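Local coordinates for mannose-specific lectin 3 chain 2 (Crocus vernus, PDB 3MEZ), which probably binds mannose as one of the two chain types of a heterotetrameric bulb-type lectin, at residues V8-S11 with S12-M15. Sequence-based numbering, arbitrary orientation.
Sequences VLFS and SQVM. Unlike the reference sequence in segment 12-15: M15 (reference Gln).
OE1 of Q13 takes a nearly straight hydrogen bond (173° at the hydrogen) from the backbone N of F10, 2.8 Å away. A water lies within bonding reach of both OE1 of Q13 and the O of V8, 2.7 Å from the latter, and can link them, though it has more acceptors round it than protons to give. The peptide N-H does not meet the carbonyl head-on; it comes in at 133° to the C=O bond and somewhat tilted from the amide plane. With CG turned beside its own backbone N, the extended chain of Q13 carries the amide back along the residues that precede it. At the other end of the amide, NE2 donates to the O of I2, so the N-terminal segment helps fix the flip of the group.

The chain reversal that brings Q13 here is a type II beta turn from F10 to Q13, closed by the N of Q13 bonding to the O of F10 at 3.1 Å. S12, with its positive phi, takes the third position of that turn. The ring of F10 lies beside the Q13 chain, both heading in one direction, with the amide at the ring's edge and the two planes 52° apart. L9 and Q13 run antiparallel to each other, flank to flank: CD1 of L9 presses on CB of Q13 at 3.4 Å and also meets CG of M15 at 4.0 Å, a small apolar contact beside the polar one.

All of this is buried where the chain passes from one sheet of the bulb-type lectin fold to the next. Strand 8-10 pairs with strand 92-95, whereas strand 14-16 pairs with strand 60-63; S11 OG, bonded to the N of Y91 and the O of G64, joins the two sides, and Y16 of the second subunit packs on S12 and Q13.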
ATOM      1  N   VAL B   8      11.413   6.000   3.084  1.00 18.57           N
ATOM      2  CA  VAL B   8      11.893   5.076   2.077  1.00 17.21           C
ATOM      3  C   VAL B   8      10.754   4.404   1.318  1.00 20.27           C
ATOM      4  O   VAL B   8       9.826   4.011   1.930  1.00 18.75           O
ATOM      5  CB  VAL B   8      12.651   3.945   2.754  1.00 16.91           C
ATOM      6  CG1 VAL B   8      13.106   2.935   1.778  1.00 23.13           C
ATOM      7  CG2 VAL B   8      13.775   4.451   3.577  1.00 17.53           C
ATOM      8  N   LEU B   9      10.887   4.259   0.009  1.00 20.17           N
ATOM      9  CA  LEU B   9       9.984   3.493  -0.845  1.00 21.06           C
ATOM     10  C   LEU B   9      10.752   2.309  -1.439  1.00 21.43           C
ATOM     11  O   LEU B   9      11.808   2.504  -1.932  1.00 20.75           O
ATOM     12  CB  LEU B   9       9.442   4.353  -1.986  1.00 22.21           C
ATOM     13  CG  LEU B   9       8.267   3.843  -2.811  1.00 23.36           C
ATOM     14  CD1 LEU B   9       7.027   3.977  -2.025  1.00 20.66           C
ATOM     15  CD2 LEU B   9       8.104   4.512  -4.125  1.00 24.37           C
ATOM     16  N   PHE B  10      10.196   1.115  -1.353  1.00 20.20           N
ATOM     17  CA  PHE B  10      10.799  -0.102  -1.818  1.00 19.51           C
ATOM     18  C   PHE B  10      10.210  -0.507  -3.172  1.00 20.16           C
ATOM     19  O   PHE B  10       9.113  -0.142  -3.464  1.00 18.99           O
ATOM     20  CB  PHE B  10      10.582  -1.215  -0.823  1.00 20.37           C
ATOM     21  CG  PHE B  10      11.087  -0.929   0.545  1.00 21.67           C
ATOM     22  CD1 PHE B  10      12.391  -1.194   0.886  1.00 20.65           C
ATOM     23  CD2 PHE B  10      10.261  -0.410   1.502  1.00 17.85           C
ATOM     24  CE1 PHE B  10      12.842  -0.926   2.109  1.00 21.55           C
ATOM     25  CE2 PHE B  10      10.752  -0.139   2.719  1.00 21.57           C
ATOM     26  CZ  PHE B  10      12.023  -0.411   3.014  1.00 20.06           C
ATOM     27  N   SER B  11      10.923  -1.299  -3.963  1.00 17.06           N
ATOM     28  CA  SER B  11      10.434  -1.676  -5.282  1.00 17.40           C
ATOM     29  C   SER B  11       9.063  -2.405  -5.168  1.00 18.90           C
ATOM     30  O   SER B  11       8.887  -3.183  -4.295  1.00 19.68           O
ATOM     31  CB  SER B  11      11.424  -2.598  -6.005  1.00 19.35           C
ATOM     32  OG  SER B  11      12.651  -2.016  -6.308  1.00 20.63           O
ATOM     33  N   SER B  12       8.154  -2.075  -6.062  1.00 17.65           N
ATOM     34  CA  SER B  12       6.764  -2.519  -6.140  1.00 18.55           C
ATOM     35  C   SER B  12       5.779  -1.608  -5.363  1.00 17.99           C
ATOM     36  O   SER B  12       4.639  -1.597  -5.644  1.00 17.64           O
ATOM     37  CB  SER B  12       6.584  -3.990  -5.727  1.00 19.57           C
ATOM     38  OG  SER B  12       7.057  -4.909  -6.650  1.00 18.48           O
ATOM     39  N   GLN B  13       6.273  -0.841  -4.409  1.00 17.29           N
ATOM     40  CA  GLN B  13       5.445   0.140  -3.735  1.00 18.53           C
ATOM     41  C   GLN B  13       5.027   1.310  -4.666  1.00 19.35           C
ATOM     42  O   GLN B  13       5.695   1.664  -5.591  1.00 18.94           O
ATOM     43  CB  GLN B  13       6.102   0.707  -2.462  1.00 18.34           C
ATOM     44  CG  GLN B  13       6.353  -0.265  -1.408  1.00 20.57           C
ATOM     45  CD  GLN B  13       6.785   0.360  -0.088  1.00 21.18           C
ATOM     46  OE1 GLN B  13       7.717   1.078  -0.030  1.00 18.01           O
ATOM     47  NE2 GLN B  13       6.091   0.039   0.945  1.00 21.04           N
ATOM     48  N   VAL B  14       3.905   1.900  -4.360  1.00 17.39           N
ATOM     49  CA  VAL B  14       3.350   3.003  -5.097  1.00 17.37           C
ATOM     50  C   VAL B  14       2.919   4.168  -4.198  1.00 18.52           C
ATOM     51  O   VAL B  14       2.647   3.983  -3.073  1.00 19.23           O
ATOM     52  CB  VAL B  14       2.131   2.573  -5.925  1.00 17.94           C
ATOM     53  CG1 VAL B  14       2.466   1.523  -6.872  1.00 17.48           C
ATOM     54  CG2 VAL B  14       1.044   2.127  -5.034  1.00 16.98           C
ATOM     55  N   MET B  15       2.874   5.356  -4.750  1.00 19.26           N
ATOM     56  CA  MET B  15       2.360   6.522  -4.078  1.00 21.11           C
ATOM     57  C   MET B  15       1.354   7.239  -4.967  1.00 20.22           C
ATOM     58  O   MET B  15       1.581   7.393  -6.128  1.00 22.31           O
ATOM     59  CB  MET B  15       3.479   7.473  -3.724  1.00 22.48           C
ATOM     60  CG  MET B  15       4.452   6.998  -2.734  1.00 27.68           C
ATOM     61  SD  MET B  15       5.588   8.291  -2.176  1.00 36.53           S
ATOM     62  CE  MET B  15       6.552   8.398  -3.540  1.00 20.36           C
TER
HETATM   63  O   HOH W   1       7.296   2.993   1.934  1.00 18.73           O